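Uncharacterized protein (Parabacteroides merdae, PDB 4R7F) is of unknown function but carries three immunoglobulin-like beta-sandwich domains, the first related to a type 9 secretion system plug protein, consistent with a role linked to that export machinery. Local coordinates at residues Q161-N166 with N372-Y377; F165-K170 with L181-Y186; M227-N232 with Y291-T296. All blocks are in the same frame, centred on the assembly; numbering follows the deposited sequence.

Contact 1 of 3, residues Q161-N166 with N372-Y377; sequences QQVSFN and NEYSIY
Gln161 reaches across to the segment 372-377 through its amide oxygen, which takes two bonds there. Tyr374 OH donates to Gln161 OE1 over 2.7 Å, and Asn372 ND2 gives a second, nearly straight bond to the same Gln161 OE1 (3.1 Å, 175° at the hydrogen), arriving from above the carbonyl plane. Asn372 ND2 also bonds to Ala220 O, while Gln161 NE2 is held by the backbone oxygens of Tyr368 and Thr370, so both ends of the glutamine amide are gripped. With Gln161 cut back to an alanine, the buried Tyr374 hydroxyl is likely to keep only its bond with Gln187 NE2, and Asn372 ND2 to lose one of its two acceptors. Two residues on, Val163 rests its CG2 over one face of the Tyr374 ring, 3.9 Å from the ring centroid, a CH-pi contact displaced toward the rim; its CG1, anti to the backbone N (chi1 180°), meets Ile376 CD1 instead. Phe165 then turns a ring face to Ile376, whose CG2 stands over the centre at 3.8 Å. The axes of 161-166 and 373-377 pass 9.6 Å apart at 34°. Their strands, 160-168 between 143-149 and 207-219, and 373-380 between 181-187 and 389-397, belong to the two facing sheets of an immunoglobulin-like beta-sandwich.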
loop_
_atom_site.group_PDB
_atom_site.type_symbol
_atom_site.label_atom_id
_atom_site.label_comp_id
_atom_site.label_asym_id
_atom_site.label_seq_id
_atom_site.Cartn_x
_atom_site.Cartn_y
_atom_site.Cartn_z
ATOM N N GLN A 161 -1.771 -10.732 14.720
ATOM C CA GLN A 161 -0.943 -10.564 13.557
ATOM C C GLN A 161 0.492 -10.861 13.958
ATOM O O GLN A 161 0.928 -10.485 15.033
ATOM C CB GLN A 161 -1.080 -9.142 12.995
ATOM C CG GLN A 161 -2.223 -9.070 12.010
ATOM C CD GLN A 161 -2.687 -7.680 11.660
ATOM O OE1 GLN A 161 -1.987 -6.662 11.825
ATOM N NE2 GLN A 161 -3.883 -7.632 11.151
ATOM N N GLN A 162 1.248 -11.512 13.088
ATOM C CA GLN A 162 2.640 -11.776 13.373
ATOM C C GLN A 162 3.520 -11.204 12.282
ATOM O O GLN A 162 3.279 -11.413 11.097
ATOM C CB GLN A 162 2.849 -13.277 13.490
ATOM C CG GLN A 162 4.298 -13.734 13.616
ATOM C CD GLN A 162 4.414 -15.123 14.288
ATOM O OE1 GLN A 162 3.449 -15.876 14.363
ATOM N NE2 GLN A 162 5.588 -15.423 14.824
ATOM N N VAL A 163 4.557 -10.501 12.711
ATOM C CA VAL A 163 5.583 -9.946 11.828
ATOM C C VAL A 163 6.783 -10.868 11.725
ATOM O O VAL A 163 7.263 -11.409 12.719
ATOM C CB VAL A 163 6.123 -8.640 12.410
ATOM C CG1 VAL A 163 7.186 -8.059 11.503
ATOM C CG2 VAL A 163 4.979 -7.653 12.615
ATOM N N SER A 164 7.281 -11.004 10.511
ATOM C CA SER A 164 8.360 -11.932 10.196
ATOM C C SER A 164 9.287 -11.082 9.359
ATOM O O SER A 164 8.817 -10.344 8.486
ATOM C CB SER A 164 7.846 -13.127 9.366
ATOM O OG SER A 164 6.801 -13.888 9.991
ATOM N N PHE A 165 10.587 -11.131 9.632
ATOM C CA PHE A 165 11.523 -10.407 8.769
ATOM C C PHE A 165 12.925 -10.970 8.721
ATOM O O PHE A 165 13.330 -11.679 9.619
ATOM C CB PHE A 165 11.547 -8.902 9.086
ATOM C CG PHE A 165 12.254 -8.542 10.367
ATOM C CD1 PHE A 165 11.575 -8.541 11.577
ATOM C CD2 PHE A 165 13.580 -8.173 10.354
ATOM C CE1 PHE A 165 12.228 -8.183 12.755
ATOM C CE2 PHE A 165 14.247 -7.854 11.528
ATOM C CZ PHE A 165 13.561 -7.842 12.723
ATOM N N ASN A 166 13.655 -10.601 7.667
ATOM C CA ASN A 166 15.063 -10.995 7.474
ATOM C C ASN A 166 15.822 -9.765 7.136
ATOM O O ASN A 166 15.339 -8.931 6.390
ATOM C CB ASN A 166 15.237 -11.982 6.320
ATOM C CG ASN A 166 14.355 -13.204 6.483
ATOM O OD1 ASN A 166 14.723 -14.154 7.154
ATOM N ND2 ASN A 166 13.159 -13.153 5.895
ATOM N N ASN A 372 -2.962 -2.990 9.411
ATOM C CA ASN A 372 -2.067 -2.250 10.315
ATOM C C ASN A 372 -0.744 -2.075 9.635
ATOM O O ASN A 372 -0.457 -2.745 8.648
ATOM C CB ASN A 372 -1.848 -3.024 11.614
ATOM C CG ASN A 372 -3.072 -3.030 12.494
ATOM O OD1 ASN A 372 -3.653 -1.977 12.817
ATOM N ND2 ASN A 372 -3.492 -4.204 12.864
ATOM N N GLU A 373 0.069 -1.172 10.150
ATOM C CA GLU A 373 1.430 -1.039 9.651
ATOM C C GLU A 373 2.426 -1.344 10.760
ATOM O O GLU A 373 2.120 -1.157 11.925
ATOM C CB GLU A 373 1.674 0.356 9.104
ATOM C CG GLU A 373 1.700 1.457 10.146
ATOM C CD GLU A 373 1.641 2.816 9.502
ATOM O OE1 GLU A 373 0.587 3.148 8.917
ATOM O OE2 GLU A 373 2.643 3.531 9.565
ATOM N N TYR A 374 3.611 -1.804 10.381
ATOM C CA TYR A 374 4.653 -2.147 11.322
ATOM C C TYR A 374 5.947 -1.606 10.798
ATOM O O TYR A 374 6.316 -1.906 9.681
ATOM C CB TYR A 374 4.780 -3.660 11.451
ATOM C CG TYR A 374 3.532 -4.271 11.972
ATOM C CD1 TYR A 374 2.493 -4.604 11.125
ATOM C CD2 TYR A 374 3.346 -4.460 13.318
ATOM C CE1 TYR A 374 1.314 -5.157 11.614
ATOM C CE2 TYR A 374 2.176 -5.034 13.807
ATOM C CZ TYR A 374 1.155 -5.363 12.968
ATOM O OH TYR A 374 -0.047 -5.869 13.497
ATOM N N SER A 375 6.628 -0.815 11.605
ATOM C CA SER A 375 7.920 -0.271 11.215
ATOM C C SER A 375 9.031 -1.007 11.996
ATOM O O SER A 375 8.964 -1.134 13.212
ATOM C CB SER A 375 7.968 1.226 11.484
ATOM O OG SER A 375 6.873 1.944 10.930
ATOM N N ILE A 376 10.026 -1.490 11.269
ATOM C CA ILE A 376 11.135 -2.286 11.777
ATOM C C ILE A 376 12.383 -1.438 11.625
ATOM O O ILE A 376 12.736 -1.038 10.522
ATOM C CB ILE A 376 11.287 -3.558 10.967
ATOM C CG1 ILE A 376 9.979 -4.350 11.037
ATOM C CG2 ILE A 376 12.450 -4.413 11.476
ATOM C CD1 ILE A 376 9.866 -5.369 9.941
ATOM N N TYR A 377 12.972 -1.089 12.759
ATOM C CA TYR A 377 14.152 -0.247 12.842
ATOM C C TYR A 377 15.299 -1.126 13.293
ATOM O O TYR A 377 15.201 -1.783 14.333
ATOM C CB TYR A 377 13.965 0.836 13.920
ATOM C CG TYR A 377 12.995 1.954 13.582
ATOM C CD1 TYR A 377 11.630 1.747 13.565
ATOM C CD2 TYR A 377 13.455 3.204 13.292
ATOM C CE1 TYR A 377 10.744 2.783 13.256
ATOM C CE2 TYR A 377 12.600 4.237 13.002
ATOM C CZ TYR A 377 11.243 4.024 12.989
ATOM O OH TYR A 377 10.417 5.078 12.692
#

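Contact 2 of 3, residues F165-K170 with L181-Y186; sequences FNINNK and LKIFVY
Ile167 points its longer branch at the segment 181-186, and the contact is made at the end of it. From CB, the methyl CG2 lies anti to the backbone N, while CG1 takes the position beside that nitrogen (chi1 -61°) and sits in the plane of the neighbouring Phe165 ring, at its edge. The extended chi2 of 174° then carries CD1 on to the opposite strand, where it meets two methyls: Leu181 CD1 at 3.7 Å and Ile183 CD1 at 3.8 Å, both tip to tip. Ile183 has a second role, since its CG2 approaches Phe165 CZ to 3.6 Å, coming obliquely to the ring. Val185 CG2 lies farther along the same ring, 4.4 Å from Phe165 CE1. The contact is therefore purely apolar, buried, and built from side-chain ends rather than broad faces. Tyr210 of strand 207-219 closes in on Phe165, Ile167, Leu181 and Ile183, and Val378 of strand 373-380 packs on both isoleucines. The axes of 165-168 and 181-186 are 11.8 Å apart at 139°. Strands 160-168 and 181-187 belong to different sheets, and the short helix 177-180 leads into the second, so the chain here crosses from one layer of the beta-sandwich to the other.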
loop_
_atom_site.group_PDB
_atom_site.type_symbol
_atom_site.label_atom_id
_atom_site.label_comp_id
_atom_site.label_asym_id
_atom_site.label_seq_id
_atom_site.Cartn_x
_atom_site.Cartn_y
_atom_site.Cartn_z
ATOM N N PHE A 165 10.587 -11.131 9.632
ATOM C CA PHE A 165 11.523 -10.407 8.769
ATOM C C PHE A 165 12.925 -10.970 8.721
ATOM O O PHE A 165 13.330 -11.679 9.619
ATOM C CB PHE A 165 11.547 -8.902 9.086
ATOM C CG PHE A 165 12.254 -8.542 10.367
ATOM C CD1 PHE A 165 11.575 -8.541 11.577
ATOM C CD2 PHE A 165 13.580 -8.173 10.354
ATOM C CE1 PHE A 165 12.228 -8.183 12.755
ATOM C CE2 PHE A 165 14.247 -7.854 11.528
ATOM C CZ PHE A 165 13.561 -7.842 12.723
ATOM N N ASN A 166 13.655 -10.601 7.667
ATOM C CA ASN A 166 15.063 -10.995 7.474
ATOM C C ASN A 166 15.822 -9.765 7.136
ATOM O O ASN A 166 15.339 -8.931 6.390
ATOM C CB ASN A 166 15.237 -11.982 6.320
ATOM C CG ASN A 166 14.355 -13.204 6.483
ATOM O OD1 ASN A 166 14.723 -14.154 7.154
ATOM N ND2 ASN A 166 13.159 -13.153 5.895
ATOM N N ILE A 167 17.022 -9.669 7.682
ATOM C CA ILE A 167 17.902 -8.604 7.358
ATOM C C ILE A 167 18.867 -9.167 6.351
ATOM O O ILE A 167 19.574 -10.105 6.653
ATOM C CB ILE A 167 18.681 -8.135 8.595
ATOM C CG1 ILE A 167 17.697 -7.628 9.646
ATOM C CG2 ILE A 167 19.680 -7.065 8.197
ATOM C CD1 ILE A 167 18.357 -7.280 10.957
ATOM N N ASN A 168 18.848 -8.593 5.155
ATOM C CA ASN A 168 19.742 -8.938 4.075
ATOM C C ASN A 168 20.951 -8.002 4.030
ATOM O O ASN A 168 20.818 -6.859 3.671
ATOM C CB ASN A 168 18.945 -8.884 2.770
ATOM C CG ASN A 168 17.701 -9.781 2.808
ATOM O OD1 ASN A 168 17.747 -10.916 3.276
ATOM N ND2 ASN A 168 16.598 -9.266 2.308
ATOM N N ASN A 169 22.127 -8.526 4.403
ATOM C CA ASN A 169 23.322 -7.745 4.634
ATOM C C ASN A 169 24.568 -8.216 3.890
ATOM O O ASN A 169 25.670 -8.063 4.408
ATOM C CB ASN A 169 23.643 -7.655 6.151
ATOM C CG ASN A 169 24.069 -8.988 6.750
ATOM O OD1 ASN A 169 23.640 -10.051 6.324
ATOM N ND2 ASN A 169 24.947 -8.929 7.700
ATOM N N LYS A 170 24.403 -8.686 2.655
ATOM C CA LYS A 170 25.534 -9.086 1.820
ATOM C C LYS A 170 26.559 -7.945 1.677
ATOM O O LYS A 170 27.757 -8.184 1.710
ATOM C CB LYS A 170 25.057 -9.539 0.426
ATOM C CG LYS A 170 26.215 -9.956 -0.485
ATOM C CD LYS A 170 25.803 -10.633 -1.799
ATOM C CE LYS A 170 24.993 -9.715 -2.717
ATOM N NZ LYS A 170 25.585 -8.402 -3.129
ATOM N N LEU A 181 23.317 -5.830 16.956
ATOM C CA LEU A 181 22.080 -5.214 16.423
ATOM C C LEU A 181 21.098 -4.971 17.558
ATOM O O LEU A 181 21.013 -5.776 18.475
ATOM C CB LEU A 181 21.411 -6.140 15.401
ATOM C CG LEU A 181 22.213 -6.415 14.123
ATOM C CD1 LEU A 181 21.327 -7.183 13.163
ATOM C CD2 LEU A 181 22.726 -5.123 13.490
ATOM N N LYS A 182 20.378 -3.854 17.508
ATOM C CA LYS A 182 19.234 -3.643 18.378
ATOM C C LYS A 182 18.065 -3.346 17.438
ATOM O O LYS A 182 18.151 -2.423 16.623
ATOM C CB LYS A 182 19.481 -2.455 19.314
ATOM C CG LYS A 182 20.754 -2.580 20.125
ATOM C CD LYS A 182 20.852 -1.447 21.122
ATOM C CE LYS A 182 22.150 -1.501 21.911
ATOM N NZ LYS A 182 22.995 -0.320 21.644
ATOM N N ILE A 183 16.964 -4.070 17.595
ATOM C CA ILE A 183 15.810 -3.974 16.699
ATOM C C ILE A 183 14.595 -3.452 17.462
ATOM O O ILE A 183 14.268 -3.953 18.525
ATOM C CB ILE A 183 15.417 -5.369 16.167
ATOM C CG1 ILE A 183 16.668 -6.188 15.764
ATOM C CG2 ILE A 183 14.371 -5.245 15.053
ATOM C CD1 ILE A 183 17.018 -6.175 14.316
ATOM N N PHE A 184 13.896 -2.483 16.895
ATOM C CA PHE A 184 12.613 -2.047 17.433
ATOM C C PHE A 184 11.566 -2.199 16.371
ATOM O O PHE A 184 11.794 -1.821 15.211
ATOM C CB PHE A 184 12.661 -0.588 17.877
ATOM C CG PHE A 184 13.409 -0.401 19.156
ATOM C CD1 PHE A 184 14.770 -0.480 19.177
ATOM C CD2 PHE A 184 12.733 -0.252 20.351
ATOM C CE1 PHE A 184 15.473 -0.353 20.365
ATOM C CE2 PHE A 184 13.430 -0.115 21.549
ATOM C CZ PHE A 184 14.804 -0.168 21.548
ATOM N N VAL A 185 10.421 -2.746 16.782
ATOM C CA VAL A 185 9.266 -2.913 15.918
ATOM C C VAL A 185 8.054 -2.183 16.492
ATOM O O VAL A 185 7.667 -2.385 17.632
ATOM C CB VAL A 185 8.983 -4.418 15.715
ATOM C CG1 VAL A 185 7.776 -4.611 14.841
ATOM C CG2 VAL A 185 10.201 -5.082 15.077
ATOM N N TYR A 186 7.443 -1.325 15.689
ATOM C CA TYR A 186 6.357 -0.494 16.166
ATOM C C TYR A 186 5.128 -0.768 15.351
ATOM O O TYR A 186 5.190 -0.759 14.124
ATOM C CB TYR A 186 6.724 0.989 16.029
ATOM C CG TYR A 186 7.943 1.405 16.815
ATOM C CD1 TYR A 186 7.840 1.785 18.141
ATOM C CD2 TYR A 186 9.188 1.453 16.237
ATOM C CE1 TYR A 186 8.946 2.193 18.876
ATOM C CE2 TYR A 186 10.308 1.845 16.967
ATOM C CZ TYR A 186 10.171 2.224 18.299
ATOM O OH TYR A 186 11.268 2.595 19.064
#

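Contact 3 of 3, residues M227-N232 with Y291-T296; sequences MEFLSN and YIVHFT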
loop_
_atom_site.group_PDB
_atom_site.type_symbol
_atom_site.label_atom_id
_atom_site.label_comp_id
_atom_site.label_asym_id
_atom_site.label_seq_id
_atom_site.Cartn_x
_atom_site.Cartn_y
_atom_site.Cartn_z
HETATM N N MSE A 227 -13.699 10.462 12.005
HETATM C CA MSE A 227 -14.508 11.618 12.352
HETATM C C MSE A 227 -13.947 12.747 11.524
HETATM O O MSE A 227 -12.747 12.768 11.259
HETATM C CB MSE A 227 -14.205 11.670 13.854
HETATM C CG MSE A 227 -14.513 12.906 14.602
HETATM SE SE MSE A 227 -13.165 14.262 14.379
HETATM C CE MSE A 227 -12.066 14.290 15.991
ATOM N N GLU A 228 -14.789 13.681 11.089
ATOM C CA GLU A 228 -14.339 14.835 10.289
ATOM C C GLU A 228 -15.197 16.023 10.604
ATOM O O GLU A 228 -16.414 15.890 10.715
ATOM C CB GLU A 228 -14.526 14.620 8.792
ATOM C CG GLU A 228 -13.716 13.529 8.133
ATOM C CD GLU A 228 -13.871 13.559 6.617
ATOM O OE1 GLU A 228 -14.245 14.633 6.092
ATOM O OE2 GLU A 228 -13.628 12.513 5.960
ATOM N N PHE A 229 -14.581 17.194 10.691
ATOM C CA PHE A 229 -15.346 18.419 10.874
ATOM C C PHE A 229 -14.680 19.546 10.116
ATOM O O PHE A 229 -13.901 20.326 10.664
ATOM C CB PHE A 229 -15.589 18.755 12.347
ATOM C CG PHE A 229 -14.332 19.001 13.159
ATOM C CD1 PHE A 229 -13.532 17.942 13.591
ATOM C CD2 PHE A 229 -13.992 20.291 13.557
ATOM C CE1 PHE A 229 -12.401 18.184 14.362
ATOM C CE2 PHE A 229 -12.855 20.534 14.311
ATOM C CZ PHE A 229 -12.053 19.482 14.715
ATOM N N LEU A 230 -15.057 19.626 8.844
ATOM C CA LEU A 230 -14.464 20.531 7.895
ATOM C C LEU A 230 -15.153 21.890 7.838
ATOM O O LEU A 230 -14.608 22.829 7.252
ATOM C CB LEU A 230 -14.491 19.899 6.516
ATOM C CG LEU A 230 -13.857 18.527 6.371
ATOM C CD1 LEU A 230 -13.893 18.124 4.899
ATOM C CD2 LEU A 230 -12.435 18.511 6.908
ATOM N N SER A 231 -16.334 22.001 8.443
ATOM C CA SER A 231 -16.942 23.309 8.674
ATOM C C SER A 231 -17.911 23.250 9.833
ATOM O O SER A 231 -18.219 22.156 10.330
ATOM C CB SER A 231 -17.684 23.803 7.423
ATOM O OG SER A 231 -18.986 23.266 7.354
ATOM N N ASN A 232 -18.392 24.429 10.242
ATOM C CA ASN A 232 -19.505 24.523 11.201
ATOM C C ASN A 232 -20.936 24.498 10.608
ATOM O O ASN A 232 -21.898 24.629 11.349
ATOM C CB ASN A 232 -19.366 25.767 12.108
ATOM C CG ASN A 232 -19.205 27.066 11.339
ATOM O OD1 ASN A 232 -19.702 27.241 10.238
ATOM N ND2 ASN A 232 -18.484 27.980 11.929
ATOM N N TYR A 291 -11.906 23.890 17.382
ATOM C CA TYR A 291 -13.201 23.684 18.005
ATOM C C TYR A 291 -12.994 22.745 19.190
ATOM O O TYR A 291 -12.017 22.006 19.234
ATOM C CB TYR A 291 -14.199 23.064 17.014
ATOM C CG TYR A 291 -14.583 23.910 15.786
ATOM C CD1 TYR A 291 -14.144 25.232 15.613
ATOM C CD2 TYR A 291 -15.403 23.378 14.795
ATOM C CE1 TYR A 291 -14.507 25.977 14.490
ATOM C CE2 TYR A 291 -15.778 24.124 13.684
ATOM C CZ TYR A 291 -15.333 25.423 13.533
ATOM O OH TYR A 291 -15.699 26.150 12.415
ATOM N N ILE A 292 -13.896 22.785 20.161
ATOM C CA ILE A 292 -13.887 21.807 21.235
ATOM C C ILE A 292 -14.575 20.569 20.717
ATOM O O ILE A 292 -15.761 20.615 20.401
ATOM C CB ILE A 292 -14.685 22.248 22.464
ATOM C CG1 ILE A 292 -14.166 23.561 23.025
ATOM C CG2 ILE A 292 -14.616 21.182 23.546
ATOM C CD1 ILE A 292 -12.765 23.450 23.543
ATOM N N VAL A 293 -13.853 19.455 20.631
ATOM C CA VAL A 293 -14.496 18.216 20.197
ATOM C C VAL A 293 -14.809 17.308 21.374
ATOM O O VAL A 293 -13.959 17.081 22.207
ATOM C CB VAL A 293 -13.646 17.506 19.166
ATOM C CG1 VAL A 293 -14.347 16.264 18.661
ATOM C CG2 VAL A 293 -13.318 18.483 18.043
ATOM N N HIS A 294 -16.043 16.786 21.409
ATOM C CA HIS A 294 -16.537 15.992 22.506
ATOM C C HIS A 294 -16.657 14.546 22.103
ATOM O O HIS A 294 -17.437 14.209 21.198
ATOM C CB HIS A 294 -17.918 16.455 22.975
ATOM C CG HIS A 294 -17.950 17.864 23.446
ATOM N ND1 HIS A 294 -17.865 18.210 24.777
ATOM C CD2 HIS A 294 -18.048 19.025 22.762
ATOM C CE1 HIS A 294 -17.901 19.521 24.890
ATOM N NE2 HIS A 294 -17.992 20.039 23.682
ATOM N N PHE A 295 -15.910 13.701 22.815
ATOM C CA PHE A 295 -15.906 12.254 22.568
ATOM C C PHE A 295 -16.707 11.574 23.644
ATOM O O PHE A 295 -16.593 11.947 24.812
ATOM C CB PHE A 295 -14.494 11.684 22.644
ATOM C CG PHE A 295 -13.570 12.166 21.561
ATOM C CD1 PHE A 295 -12.980 13.407 21.642
ATOM C CD2 PHE A 295 -13.245 11.347 20.509
ATOM C CE1 PHE A 295 -12.103 13.821 20.674
ATOM C CE2 PHE A 295 -12.379 11.767 19.528
ATOM C CZ PHE A 295 -11.802 13.002 19.614
ATOM N N THR A 296 -17.454 10.547 23.252
ATOM C CA THR A 296 -18.289 9.794 24.157
ATOM C C THR A 296 -18.163 8.325 23.856
ATOM O O THR A 296 -18.391 7.930 22.711
ATOM C CB THR A 296 -19.773 10.204 24.000
ATOM O OG1 THR A 296 -19.917 11.586 24.345
ATOM C CG2 THR A 296 -20.623 9.423 24.925
#
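Tyr291 opens the segment 291-296 by setting its ring obliquely against that of Phe229. The two side chains run in opposing directions, with centroids 5.8 Å apart and planes inclined at 35°, an oblique aromatic pair whose nearest atoms are Tyr291 CD2 and Phe229 CD2 at 3.6 Å. Tyr291 CB also lies against Phe229 CE2, so the phenylalanine is touched from the root of the tyrosine side chain as well as from its ring. At the far end of Tyr291, the hydroxyl reaches Asn232: the plane of the amide is almost parallel to that of the tyrosine ring, and Asn232 ND2 comes within 3.4 Å of Tyr291 OH.

Val293, the next residue to face the segment 227-232, divides its methyls between two partners. CG2 meets the end of the Phe229 ring, 3.7 Å from CZ, whereas CG1 is directed at the methyl of Met227, a selenomethionine. That side chain starts with CG anti to the backbone N (chi1 164°) and bends at the next two torsions, which brings its CE tip to tip with the valine, 4.0 Å from Val293 CG1. Phe295 completes the series, its CZ 3.9 Å from Met227 CE, so that a single methyl bridges the valine and the second phenylalanine.

Around this apolar row, Leu253 of strand 248-253 packs on Met227 and Phe295, and Tyr346 meets the Phe295 ring edge-to-face. Strand 225-228 pairs with strand 342-352, whereas 290-298 lies between 248-253 and 332-340 in another sheet; the contact thus joins two facing sheets of a beta-sandwich, extending along the first segment as far as Asn232.

How the contacts relate
From the N terminus, strand 160-168 is reached first, and it opens two of the contacts. Contact 2 closes after a short connection containing helix 177-180, when the chain enters strand 181-187. Contact 1 closes some two hundred residues later, as strand 373-380 returns beside 181-187 in the same sheet; probable backbone hydrogen bonds between these neighbours, such as Tyr377 N to Phe184 O, join the two contacts, which also share Phe165. Both therefore tie one sandwich together, one locally and one through the returning chain. Contact 3 forms and closes within the long loop of contact 1, in series after contact 2, and fastens a separate sandwich; the centres of contacts 3 and 1 are about 33 Å apart.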